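Local coordinates for 432aa long hypothetical deoxyribodipyrimidine photolyase (Sulfolobus tokodaii, PDB 2E0I), which probably repairs UV-induced pyrimidine dimers in DNA using light, with one FAD as catalytic cofactor and a second probably acting as light-harvesting antenna, at residues L128-S133 with F250-Y255; S142-V147 with E243-D248; V150-P155 with S226-Y231; H263-E268 with T356-M361. All blocks are in the same frame, centred on the assembly; numbering follows the deposited sequence.

Interaction 1: L128-S133 with F250-Y255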
# COMPACT_ATOMS: atom_id res chain seq x y z
N LEU A 128 2.44 -13.35 0.98
CA LEU A 128 1.05 -13.80 1.04
C LEU A 128 0.71 -14.67 2.25
O LEU A 128 1.56 -15.37 2.80
CB LEU A 128 0.67 -14.55 -0.24
CG LEU A 128 0.78 -13.82 -1.58
CD1 LEU A 128 0.85 -14.85 -2.68
CD2 LEU A 128 -0.39 -12.87 -1.80
N LEU A 129 -0.55 -14.62 2.63
CA LEU A 129 -1.06 -15.39 3.75
C LEU A 129 -1.40 -16.79 3.23
O LEU A 129 -1.37 -17.76 3.97
CB LEU A 129 -2.32 -14.71 4.27
CG LEU A 129 -2.73 -14.85 5.73
CD1 LEU A 129 -1.61 -14.40 6.64
CD2 LEU A 129 -3.97 -13.99 5.94
N THR A 130 -1.68 -16.86 1.93
CA THR A 130 -2.06 -18.12 1.28
C THR A 130 -1.18 -18.45 0.07
O THR A 130 -0.63 -17.55 -0.57
CB THR A 130 -3.54 -18.04 0.79
OG1 THR A 130 -3.65 -17.07 -0.25
CG2 THR A 130 -4.46 -17.61 1.92
N PRO A 131 -1.04 -19.74 -0.26
CA PRO A 131 -0.22 -20.19 -1.41
C PRO A 131 -0.82 -19.67 -2.71
O PRO A 131 -2.04 -19.78 -2.92
CB PRO A 131 -0.31 -21.71 -1.31
CG PRO A 131 -0.46 -21.94 0.15
CD PRO A 131 -1.48 -20.90 0.53
N LYS A 132 0.01 -19.11 -3.58
CA LYS A 132 -0.52 -18.55 -4.81
C LYS A 132 -1.20 -19.52 -5.76
O LYS A 132 -2.04 -19.11 -6.57
CB LYS A 132 0.56 -17.77 -5.56
CG LYS A 132 1.75 -18.57 -6.01
CD LYS A 132 2.65 -17.68 -6.83
CE LYS A 132 3.91 -18.41 -7.26
NZ LYS A 132 4.75 -17.54 -8.12
N SER A 133 -0.85 -20.80 -5.68
CA SER A 133 -1.47 -21.78 -6.56
C SER A 133 -2.97 -21.87 -6.30
O SER A 133 -3.74 -22.24 -7.19
CB SER A 133 -0.85 -23.16 -6.35
OG SER A 133 -1.26 -23.68 -5.11
N PHE A 250 -6.24 -8.96 -3.78
CA PHE A 250 -5.84 -7.99 -4.78
C PHE A 250 -4.45 -8.25 -5.35
O PHE A 250 -4.21 -8.04 -6.53
CB PHE A 250 -5.93 -6.58 -4.23
CG PHE A 250 -7.34 -6.04 -4.17
CD1 PHE A 250 -8.16 -6.10 -5.29
CD2 PHE A 250 -7.83 -5.45 -3.02
CE1 PHE A 250 -9.45 -5.59 -5.26
CE2 PHE A 250 -9.13 -4.92 -2.98
CZ PHE A 250 -9.94 -4.99 -4.10
N THR A 251 -3.53 -8.72 -4.51
CA THR A 251 -2.18 -9.03 -4.95
C THR A 251 -2.22 -10.13 -6.00
O THR A 251 -1.64 -9.99 -7.09
CB THR A 251 -1.31 -9.51 -3.76
OG1 THR A 251 -1.11 -8.42 -2.86
CG2 THR A 251 0.04 -10.05 -4.24
N LEU A 252 -2.90 -11.23 -5.67
CA LEU A 252 -3.03 -12.38 -6.57
C LEU A 252 -3.83 -12.00 -7.82
O LEU A 252 -3.52 -12.43 -8.93
CB LEU A 252 -3.70 -13.54 -5.84
CG LEU A 252 -2.80 -14.21 -4.80
CD1 LEU A 252 -3.57 -15.32 -4.11
CD2 LEU A 252 -1.57 -14.78 -5.48
N LEU A 253 -4.86 -11.19 -7.64
CA LEU A 253 -5.64 -10.75 -8.78
C LEU A 253 -4.68 -10.12 -9.78
O LEU A 253 -4.68 -10.46 -10.96
CB LEU A 253 -6.68 -9.72 -8.34
CG LEU A 253 -7.66 -9.30 -9.43
CD1 LEU A 253 -8.52 -10.49 -9.82
CD2 LEU A 253 -8.54 -8.18 -8.92
N ALA A 254 -3.85 -9.21 -9.30
CA ALA A 254 -2.89 -8.52 -10.16
C ALA A 254 -1.83 -9.47 -10.68
O ALA A 254 -1.38 -9.36 -11.81
CB ALA A 254 -2.23 -7.38 -9.40
N TYR A 255 -1.42 -10.42 -9.85
CA TYR A 255 -0.40 -11.35 -10.27
C TYR A 255 -0.84 -12.16 -11.49
O TYR A 255 -0.04 -12.41 -12.40
CB TYR A 255 -0.06 -12.29 -9.12
CG TYR A 255 0.95 -13.33 -9.48
CD1 TYR A 255 2.23 -12.97 -9.89
CD2 TYR A 255 0.63 -14.69 -9.41
CE1 TYR A 255 3.18 -13.94 -10.21
CE2 TYR A 255 1.58 -15.67 -9.74
CZ TYR A 255 2.85 -15.29 -10.14
OH TYR A 255 3.79 -16.26 -10.46
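Lys132 and Leu252 bring the two backbones together, with 6.9 Å between the Lys132 CA and the Leu252 CA, while Leu128 faces Thr251 across a wider gap. Residues 128-133 follow strand 120-124, at one edge of the five-stranded parallel sheet of the photolyase alpha/beta domain, as a loop that enters a 3-10 turn at Lys132; 250-255 is a regular turn of helix 238-256 in the FAD-binding helical domain. The contact therefore lies on the seam between the two domains. In its buried half, Leu128 divides its branches between two helix residues: CD1 lies 3.7 Å from Leu252 CD2, and CD2 lies 3.8 Å from Thr251 CG2. Thr251 OG1 bonds back to Arg247 O. Leu252 CD2 is also met by Lys132 CB, at 3.7 Å, so one methyl is shared by two loop residues. From CB, Lys132 sets out with CG between its backbone N and carbonyl carbon (chi1 62°), then runs extended and obliquely across Tyr255, its CD 3.7 Å from Tyr255 CE2. Tyr99 meets the same tyrosine edge-to-face, and Glu97 is a weak, distant ion partner of the lysine. The chain ends in a hydrogen bond from Lys132 NZ to Tyr255 OH, 2.8 Å long.

Interaction 2: S142-V147 with E243-D248. With FAD (flavin-adenine dinucleotide), chain E.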
# COMPACT_ATOMS: atom_id res chain seq x y z
N SER A 142 -15.95 -15.58 -2.77
CA SER A 142 -15.71 -16.94 -3.24
C SER A 142 -14.31 -17.36 -2.77
O SER A 142 -14.12 -18.45 -2.22
CB SER A 142 -15.80 -16.97 -4.77
OG SER A 142 -15.44 -18.23 -5.30
N PHE A 143 -13.34 -16.47 -2.99
CA PHE A 143 -11.93 -16.67 -2.62
C PHE A 143 -11.72 -16.94 -1.14
O PHE A 143 -11.06 -17.91 -0.76
CB PHE A 143 -11.13 -15.42 -3.03
CG PHE A 143 -9.72 -15.42 -2.53
CD1 PHE A 143 -8.78 -16.31 -3.03
CD2 PHE A 143 -9.33 -14.52 -1.53
CE1 PHE A 143 -7.48 -16.32 -2.55
CE2 PHE A 143 -8.03 -14.52 -1.04
CZ PHE A 143 -7.10 -15.42 -1.55
N TYR A 144 -12.27 -16.06 -0.31
CA TYR A 144 -12.15 -16.17 1.13
C TYR A 144 -12.69 -17.49 1.68
O TYR A 144 -11.99 -18.20 2.40
CB TYR A 144 -12.87 -14.99 1.81
CG TYR A 144 -12.76 -14.98 3.32
CD1 TYR A 144 -11.51 -14.96 3.95
CD2 TYR A 144 -13.90 -15.00 4.11
CE1 TYR A 144 -11.41 -14.97 5.33
CE2 TYR A 144 -13.81 -15.01 5.50
CZ TYR A 144 -12.56 -14.99 6.10
OH TYR A 144 -12.45 -15.00 7.48
N ASN A 145 -13.94 -17.80 1.34
CA ASN A 145 -14.55 -19.04 1.81
C ASN A 145 -13.74 -20.27 1.48
O ASN A 145 -13.62 -21.17 2.30
CB ASN A 145 -15.95 -19.19 1.22
CG ASN A 145 -16.89 -18.11 1.68
OD1 ASN A 145 -18.05 -18.07 1.26
ND2 ASN A 145 -16.40 -17.22 2.55
N GLU A 146 -13.18 -20.32 0.28
CA GLU A 146 -12.39 -21.47 -0.15
C GLU A 146 -11.00 -21.50 0.50
O GLU A 146 -10.58 -22.53 1.04
CB GLU A 146 -12.28 -21.47 -1.69
CG GLU A 146 -11.59 -22.71 -2.32
CD GLU A 146 -11.94 -22.94 -3.81
OE1 GLU A 146 -11.26 -23.77 -4.46
OE2 GLU A 146 -12.88 -22.31 -4.35
N VAL A 147 -10.31 -20.37 0.49
CA VAL A 147 -8.96 -20.32 1.04
C VAL A 147 -8.82 -20.20 2.56
O VAL A 147 -7.83 -20.66 3.14
CB VAL A 147 -8.16 -19.18 0.35
CG1 VAL A 147 -8.46 -17.84 1.02
CG2 VAL A 147 -6.69 -19.51 0.35
N GLU A 243 -10.51 -8.94 6.46
CA GLU A 243 -9.96 -7.81 5.74
C GLU A 243 -8.48 -8.02 5.43
O GLU A 243 -7.97 -7.51 4.44
CB GLU A 243 -10.22 -6.51 6.51
CG GLU A 243 -11.53 -5.86 6.04
CD GLU A 243 -11.97 -4.66 6.86
OE1 GLU A 243 -11.12 -3.76 7.13
OE2 GLU A 243 -13.17 -4.60 7.22
N LEU A 244 -7.81 -8.80 6.25
CA LEU A 244 -6.41 -9.08 6.01
C LEU A 244 -6.30 -9.86 4.71
O LEU A 244 -5.35 -9.69 3.94
CB LEU A 244 -5.85 -9.92 7.16
CG LEU A 244 -4.41 -9.68 7.57
CD1 LEU A 244 -4.18 -8.20 7.87
CD2 LEU A 244 -4.13 -10.50 8.81
N TYR A 245 -7.29 -10.70 4.46
CA TYR A 245 -7.33 -11.53 3.26
C TYR A 245 -7.56 -10.69 2.00
O TYR A 245 -7.34 -11.18 0.89
CB TYR A 245 -8.40 -12.62 3.40
CG TYR A 245 -7.89 -13.90 4.04
CD1 TYR A 245 -7.07 -14.77 3.33
CD2 TYR A 245 -8.20 -14.23 5.36
CE1 TYR A 245 -6.56 -15.93 3.91
CE2 TYR A 245 -7.70 -15.39 5.97
CZ TYR A 245 -6.88 -16.24 5.24
OH TYR A 245 -6.33 -17.38 5.82
N TRP A 246 -8.00 -9.45 2.16
CA TRP A 246 -8.20 -8.61 0.98
C TRP A 246 -6.88 -8.21 0.35
O TRP A 246 -6.83 -7.85 -0.83
CB TRP A 246 -8.99 -7.35 1.33
CG TRP A 246 -10.47 -7.52 1.20
CD1 TRP A 246 -11.35 -7.79 2.19
CD2 TRP A 246 -11.24 -7.45 -0.01
NE1 TRP A 246 -12.62 -7.87 1.69
CE2 TRP A 246 -12.58 -7.67 0.34
CE3 TRP A 246 -10.92 -7.21 -1.35
CZ2 TRP A 246 -13.61 -7.66 -0.60
CZ3 TRP A 246 -11.94 -7.20 -2.28
CH2 TRP A 246 -13.27 -7.42 -1.91
N ARG A 247 -5.81 -8.29 1.13
CA ARG A 247 -4.49 -7.98 0.63
C ARG A 247 -4.06 -9.07 -0.33
O ARG A 247 -3.54 -8.80 -1.42
CB ARG A 247 -3.49 -7.95 1.76
CG ARG A 247 -3.65 -6.80 2.68
CD ARG A 247 -2.29 -6.39 3.14
NE ARG A 247 -2.31 -4.96 3.34
CZ ARG A 247 -1.48 -4.07 2.81
NH1 ARG A 247 -0.48 -4.38 1.99
NH2 ARG A 247 -1.70 -2.82 3.10
N ASP A 248 -4.25 -10.32 0.08
CA ASP A 248 -3.88 -11.46 -0.74
C ASP A 248 -4.70 -11.44 -2.02
O ASP A 248 -4.16 -11.65 -3.12
CB ASP A 248 -4.15 -12.77 -0.00
CG ASP A 248 -3.01 -13.18 0.92
OD1 ASP A 248 -2.59 -12.36 1.77
OD2 ASP A 248 -2.54 -14.33 0.79
PA FAD E . -7.96 -0.93 9.14
O1A FAD E . -7.53 -0.72 10.54
O2A FAD E . -9.35 -1.20 8.71
O5B FAD E . -7.37 -2.42 9.03
C5B FAD E . -7.90 -3.38 8.11
C4B FAD E . -6.76 -4.13 7.42
O4B FAD E . -7.26 -5.09 6.48
C3B FAD E . -5.89 -3.15 6.64
O3B FAD E . -4.78 -2.77 7.46
C2B FAD E . -5.38 -4.05 5.52
O2B FAD E . -4.38 -4.94 6.03
C1B FAD E . -6.65 -4.83 5.20
N9A FAD E . -7.59 -4.03 4.37
C8A FAD E . -8.63 -3.32 4.80
N7A FAD E . -9.29 -2.82 3.75
C5A FAD E . -8.66 -3.21 2.65
C6A FAD E . -8.86 -3.02 1.29
N6A FAD E . -9.90 -2.31 0.84
N1A FAD E . -8.00 -3.57 0.42
C2A FAD E . -6.97 -4.29 0.83
N3A FAD E . -6.76 -4.50 2.11
C4A FAD E . -7.57 -3.98 3.04
N1 FAD E . -4.19 -0.28 1.24
C2 FAD E . -2.79 -0.37 1.15
O2 FAD E . -2.14 -0.98 1.99
N3 FAD E . -2.12 0.30 0.12
C4 FAD E . -2.85 1.06 -0.80
O4 FAD E . -2.27 1.60 -1.74
C4X FAD E . -4.24 1.16 -0.69
N5 FAD E . -4.94 1.99 -1.57
C5X FAD E . -6.34 2.08 -1.49
C6 FAD E . -7.02 2.90 -2.38
C7 FAD E . -8.41 2.97 -2.33
C7M FAD E . -9.13 3.85 -3.35
C8 FAD E . -9.11 2.22 -1.39
C8M FAD E . -10.64 2.26 -1.33
C9 FAD E . -8.42 1.41 -0.49
C9A FAD E . -7.03 1.32 -0.54
N10 FAD E . -6.32 0.48 0.34
C10 FAD E . -4.91 0.48 0.32
C1' FAD E . -7.05 -0.37 1.32
C2' FAD E . -7.34 0.21 2.70
O2' FAD E . -8.01 1.47 2.59
C3' FAD E . -6.08 0.36 3.56
O3' FAD E . -5.40 -0.90 3.61
C4' FAD E . -6.42 0.79 4.98
O4' FAD E . -7.14 2.02 4.96
C5' FAD E . -5.15 0.97 5.82
O5' FAD E . -5.46 1.47 7.13
P FAD E . -5.63 0.49 8.39
O1P FAD E . -4.46 -0.42 8.43
O2P FAD E . -5.90 1.34 9.57
O3P FAD E . -6.94 -0.37 8.02
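Tyr245 of the FAD-binding helix projects at Tyr144, Val147 and Phe143 of helix 140-147, which crosses it nearly at a right angle (104°, short axes 10.6 Å apart). The tight part is aromatic. Tyr144 turns its CD1-CE1 edge to the face of Tyr245 in an offset edge-to-face pair, ring centroids 5.3 Å apart and planes at 60°. Val147 CG1 approaches the ring obliquely, 4.0 Å from Tyr245 CE1. Packing slackens at Phe143: its edge faces the backbone, CE2 being 3.9 Å from Tyr245 O, and its CZ stands 4.3 Å from Asp248 CB. The Asp248 carboxylate turns elsewhere, OD2 accepting from the backbone N of Leu129 and of Thr130. Asn145 and Glu146 occupy the solvent side of helix 140-147, away from Tyr245. On its far side, helix 238-256 meets the adenosine half of the FAD: Trp246 CB packs 3.7 Å from the adenine atom C2A, and Arg247 NE gives a weak bond to the ribose atom FAD O2B (3.4 Å). The chemistry is thus divided, with apolar and aromatic packing joining the helices on one face and cofactor binding assigned to the other.

Interaction 3: V150-P155 with S226-Y231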
# COMPACT_ATOMS: atom_id res chain seq x y z
N VAL A 150 -7.98 -23.15 4.62
CA VAL A 150 -6.59 -23.59 4.65
C VAL A 150 -5.91 -23.07 5.91
O VAL A 150 -6.27 -22.00 6.42
CB VAL A 150 -5.81 -23.07 3.45
CG1 VAL A 150 -4.45 -23.75 3.38
CG2 VAL A 150 -6.60 -23.29 2.19
N LYS A 151 -4.93 -23.81 6.42
CA LYS A 151 -4.25 -23.38 7.63
C LYS A 151 -3.07 -22.48 7.34
O LYS A 151 -2.19 -22.84 6.57
CB LYS A 151 -3.75 -24.58 8.41
CG LYS A 151 -3.48 -24.23 9.85
CD LYS A 151 -2.15 -24.75 10.32
CE LYS A 151 -1.96 -24.37 11.78
NZ LYS A 151 -0.58 -24.65 12.24
N VAL A 152 -3.06 -21.32 7.97
CA VAL A 152 -1.98 -20.36 7.81
C VAL A 152 -0.72 -20.87 8.49
O VAL A 152 -0.77 -21.34 9.62
CB VAL A 152 -2.36 -19.01 8.43
CG1 VAL A 152 -1.19 -18.04 8.30
CG2 VAL A 152 -3.62 -18.45 7.77
N ARG A 153 0.42 -20.80 7.81
CA ARG A 153 1.67 -21.25 8.39
C ARG A 153 1.96 -20.40 9.62
O ARG A 153 1.67 -19.20 9.63
CB ARG A 153 2.82 -21.14 7.38
CG ARG A 153 4.16 -21.53 7.98
CD ARG A 153 5.29 -21.68 6.94
NE ARG A 153 5.86 -20.42 6.45
CZ ARG A 153 5.46 -19.81 5.34
NH1 ARG A 153 4.48 -20.34 4.62
NH2 ARG A 153 6.04 -18.69 4.94
N GLU A 154 2.52 -21.02 10.65
CA GLU A 154 2.83 -20.30 11.89
C GLU A 154 4.16 -19.56 11.80
O GLU A 154 5.10 -20.02 11.15
CB GLU A 154 2.86 -21.29 13.05
CG GLU A 154 1.53 -21.95 13.35
CD GLU A 154 1.67 -23.18 14.25
OE1 GLU A 154 2.51 -23.15 15.18
OE2 GLU A 154 0.93 -24.16 14.03
N PRO A 155 4.27 -18.38 12.46
CA PRO A 155 5.52 -17.63 12.41
C PRO A 155 6.64 -18.47 12.97
O PRO A 155 6.41 -19.35 13.80
CB PRO A 155 5.23 -16.43 13.30
CG PRO A 155 3.78 -16.22 13.11
CD PRO A 155 3.23 -17.62 13.17
N SER A 226 5.14 -9.82 9.90
CA SER A 226 4.65 -10.67 8.84
C SER A 226 3.13 -10.82 8.83
O SER A 226 2.46 -10.68 9.85
CB SER A 226 5.28 -12.05 8.90
OG SER A 226 4.48 -12.90 9.69
N MET A 227 2.61 -11.12 7.64
CA MET A 227 1.19 -11.32 7.39
C MET A 227 0.68 -12.41 8.33
O MET A 227 -0.44 -12.34 8.85
CB MET A 227 1.04 -11.78 5.94
CG MET A 227 -0.27 -11.43 5.28
SD MET A 227 -0.55 -9.66 5.17
CE MET A 227 -2.33 -9.73 4.88
N ARG A 228 1.54 -13.40 8.54
CA ARG A 228 1.27 -14.53 9.41
C ARG A 228 1.21 -14.11 10.88
O ARG A 228 0.42 -14.64 11.65
CB ARG A 228 2.34 -15.60 9.19
CG ARG A 228 2.24 -16.27 7.83
CD ARG A 228 3.40 -17.21 7.60
NE ARG A 228 4.67 -16.49 7.59
CZ ARG A 228 5.09 -15.71 6.60
NH1 ARG A 228 4.32 -15.56 5.52
NH2 ARG A 228 6.26 -15.08 6.67
N GLU A 229 2.06 -13.16 11.26
CA GLU A 229 2.08 -12.69 12.63
C GLU A 229 0.81 -11.89 12.92
O GLU A 229 0.17 -12.09 13.94
CB GLU A 229 3.31 -11.81 12.89
CG GLU A 229 4.61 -12.59 12.87
CD GLU A 229 5.83 -11.77 13.31
OE1 GLU A 229 6.24 -10.83 12.57
OE2 GLU A 229 6.38 -12.07 14.40
N ALA A 230 0.44 -11.00 12.01
CA ALA A 230 -0.76 -10.19 12.18
C ALA A 230 -1.93 -11.13 12.33
O ALA A 230 -2.80 -10.93 13.18
CB ALA A 230 -0.98 -9.30 10.97
N TYR A 231 -1.92 -12.17 11.50
CA TYR A 231 -2.98 -13.15 11.51
C TYR A 231 -3.14 -13.88 12.83
O TYR A 231 -4.22 -13.91 13.39
CB TYR A 231 -2.76 -14.17 10.39
CG TYR A 231 -3.77 -15.29 10.43
CD1 TYR A 231 -5.06 -15.13 9.93
CD2 TYR A 231 -3.44 -16.51 11.02
CE1 TYR A 231 -5.99 -16.16 10.02
CE2 TYR A 231 -4.35 -17.54 11.12
CZ TYR A 231 -5.62 -17.36 10.61
OH TYR A 231 -6.50 -18.41 10.70
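Arg153 and Arg228 lay their guanidinium groups almost flat on one another, the planes only 20° apart and the centres 4.3 Å apart. The stack is offset: Arg153 NH2 sits over the centre of the Arg228 group, 3.5 Å from Arg228 CZ, whereas the face of Arg153 rests over Arg228 CD. A bend at chi3 (-62°) swings the end of Arg228 into this position, and its CD also passes 3.3 Å from Arg153 O. Asp15 and Asp126 form salt bridges with Arg228, probably offsetting the gathered positive charge and helping to fix the plane on which Arg153 lies.

Farther along the helix, Val152 meets Tyr231 from the opposite direction. Its CG2 methyl stands over the ring face in a CH-pi contact, 3.6 Å from the Tyr231 centroid and 15° off the normal, while CG1 lies between Tyr231 CD2 and the Arg228 CG methylene. At the other end of the loop the Pro155 ring crosses the Glu229 side chain obliquely, CG to Glu229 CG 3.7 Å, and that carboxylate forms a salt bridge with Arg189 and bonds to its own helix start. There Glu229 N donates to Ser226 OG (2.9 Å), and Ser226 N returns a nearly straight bond to the anti lone pair of Glu229 OE1 (3.1 Å). The loop thus packs on the first turn of helix 227-233, whose N-terminus is closed by a classical capping box.

Interaction 4: H263-E268 with T356-M361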
# COMPACT_ATOMS: atom_id res chain seq x y z
N HIS A 263 -4.58 -0.92 -17.74
CA HIS A 263 -5.88 -1.14 -18.38
C HIS A 263 -6.90 -1.53 -17.33
O HIS A 263 -6.56 -1.79 -16.19
CB HIS A 263 -5.81 -2.28 -19.40
CG HIS A 263 -4.74 -2.12 -20.44
ND1 HIS A 263 -4.60 -3.00 -21.49
CD2 HIS A 263 -3.75 -1.20 -20.58
CE1 HIS A 263 -3.56 -2.63 -22.23
NE2 HIS A 263 -3.03 -1.55 -21.69
N CYS A 264 -8.16 -1.58 -17.73
CA CYS A 264 -9.24 -1.96 -16.82
C CYS A 264 -9.28 -3.48 -16.67
O CYS A 264 -9.04 -4.21 -17.62
CB CYS A 264 -10.58 -1.47 -17.36
SG CYS A 264 -10.72 0.33 -17.56
N TYR A 265 -9.59 -3.94 -15.46
CA TYR A 265 -9.68 -5.37 -15.20
C TYR A 265 -10.63 -5.92 -16.25
O TYR A 265 -10.31 -6.87 -16.97
CB TYR A 265 -10.21 -5.61 -13.79
CG TYR A 265 -10.39 -7.07 -13.45
CD1 TYR A 265 -9.32 -7.95 -13.52
CD2 TYR A 265 -11.64 -7.57 -13.11
CE1 TYR A 265 -9.48 -9.30 -13.25
CE2 TYR A 265 -11.82 -8.92 -12.84
CZ TYR A 265 -10.74 -9.78 -12.91
OH TYR A 265 -10.91 -11.12 -12.67
N ARG A 266 -11.81 -5.31 -16.33
CA ARG A 266 -12.82 -5.68 -17.31
C ARG A 266 -12.54 -4.78 -18.51
O ARG A 266 -13.10 -3.68 -18.61
CB ARG A 266 -14.22 -5.44 -16.76
CG ARG A 266 -14.57 -6.38 -15.63
CD ARG A 266 -16.04 -6.32 -15.30
NE ARG A 266 -16.39 -5.12 -14.56
CZ ARG A 266 -17.64 -4.79 -14.26
NH1 ARG A 266 -18.64 -5.57 -14.66
NH2 ARG A 266 -17.90 -3.67 -13.58
N ARG A 267 -11.66 -5.25 -19.39
CA ARG A 267 -11.21 -4.52 -20.57
C ARG A 267 -12.20 -3.66 -21.36
O ARG A 267 -11.82 -2.58 -21.83
CB ARG A 267 -10.50 -5.49 -21.52
CG ARG A 267 -9.38 -6.27 -20.85
CD ARG A 267 -8.71 -7.23 -21.81
NE ARG A 267 -8.02 -8.31 -21.10
CZ ARG A 267 -8.64 -9.29 -20.43
NH1 ARG A 267 -7.92 -10.22 -19.81
NH2 ARG A 267 -9.97 -9.35 -20.39
N GLU A 268 -13.45 -4.10 -21.51
CA GLU A 268 -14.43 -3.31 -22.27
C GLU A 268 -14.44 -1.83 -21.90
O GLU A 268 -14.56 -0.96 -22.77
CB GLU A 268 -15.85 -3.89 -22.13
CG GLU A 268 -16.34 -4.15 -20.73
CD GLU A 268 -15.87 -5.47 -20.14
OE1 GLU A 268 -14.79 -5.97 -20.53
OE2 GLU A 268 -16.59 -5.99 -19.26
N THR A 356 -14.85 -1.13 -12.60
CA THR A 356 -14.23 -1.58 -13.83
C THR A 356 -13.41 -2.77 -13.37
O THR A 356 -12.59 -3.30 -14.11
CB THR A 356 -13.26 -0.54 -14.44
OG1 THR A 356 -12.17 -0.32 -13.53
CG2 THR A 356 -13.97 0.76 -14.71
N GLY A 357 -13.63 -3.16 -12.12
CA GLY A 357 -12.91 -4.28 -11.54
C GLY A 357 -13.74 -5.44 -11.02
O GLY A 357 -14.73 -5.84 -11.62
N VAL A 358 -13.32 -5.97 -9.87
CA VAL A 358 -13.97 -7.12 -9.25
C VAL A 358 -15.42 -6.92 -8.84
O VAL A 358 -16.19 -7.87 -8.83
CB VAL A 358 -13.14 -7.60 -8.05
CG1 VAL A 358 -13.99 -8.42 -7.10
CG2 VAL A 358 -11.97 -8.43 -8.56
N ASP A 359 -15.79 -5.70 -8.48
CA ASP A 359 -17.18 -5.47 -8.13
C ASP A 359 -17.86 -5.17 -9.45
O ASP A 359 -17.54 -4.17 -10.11
CB ASP A 359 -17.33 -4.27 -7.20
CG ASP A 359 -18.75 -4.07 -6.74
OD1 ASP A 359 -19.05 -3.01 -6.15
OD2 ASP A 359 -19.57 -4.99 -6.97
N TYR A 360 -18.79 -6.03 -9.84
CA TYR A 360 -19.48 -5.88 -11.12
C TYR A 360 -20.67 -4.90 -11.16
O TYR A 360 -21.06 -4.43 -12.23
CB TYR A 360 -19.89 -7.28 -11.64
CG TYR A 360 -18.69 -8.17 -11.97
CD1 TYR A 360 -17.94 -7.95 -13.13
CD2 TYR A 360 -18.28 -9.18 -11.09
CE1 TYR A 360 -16.80 -8.73 -13.42
CE2 TYR A 360 -17.14 -9.97 -11.37
CZ TYR A 360 -16.41 -9.73 -12.54
OH TYR A 360 -15.30 -10.50 -12.84
N MET A 361 -21.23 -4.58 -9.99
CA MET A 361 -22.35 -3.64 -9.93
C MET A 361 -21.85 -2.19 -10.00
O MET A 361 -20.69 -1.91 -9.65
CB MET A 361 -23.15 -3.83 -8.64
CG MET A 361 -22.63 -3.00 -7.46
SD MET A 361 -23.81 -2.78 -6.09
CE MET A 361 -24.84 -1.38 -6.67
O HOH W 1 -13.19 -11.56 -11.94
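Arg266 is tied to Thr356 through its backbone, its N donating a nearly straight bond to Thr356 O (3.1 Å, 169°), and its side chain then runs along the facing loop. CB stays near that same carbonyl, 3.8 Å from Thr356 O. CG lies 3.9 Å from Tyr360 CE1, and CD passes the same atom. The chain bends at chi3 (-76°), which sends the guanidinium past Gly357. Here Arg266 NE is 3.5 Å from Gly357 O, but the angle is too poor for a hydrogen bond. CZ lies 3.4 Å from Tyr360 CD1, and NH1 abuts the edge of the ring; the planes stand at 83°, so the ring edge addresses the guanidinium face and the two do not stack. At the tip, NH2 comes 3.5 Å from Asp359 O and gives a weak hydrogen bond to Ser355 O. Beside this path Tyr265 packs its CD2 against the Gly357 backbone, 3.6 Å from Gly357 C. A water, at rather short distances, links Tyr265 OH with Tyr360 OH. Gln351 OE1 holds both loops, bonded to Tyr265 N and Thr356 OG1. The arrangement joins two connecting loops of the all-helical FAD-binding domain, one following helix 238-256 and the other helix 343-353.

How the interactions relate
Interactions 1, 2 and 3 cluster on one side of the chain's centre, 9 to 14 Å apart between centres. They are nested along the sequence: 3 lies inside the loop closed by 2, and 2 inside that of 1. Helix 238-256 serves both 1 and 2, and helix 227-233, used by 3, immediately precedes it. Side chains run from one to the next, as where Tyr245 meets Thr130 and Val152. Interaction 4 follows in series, its centre 18 Å from that of 1 and touching it through Leu253; its centre is about 30 Å from that of 3. The nested contacts thus join the alpha/beta and helical parts near the FAD that interaction 2 contacts directly, while 4 lies within the helical part.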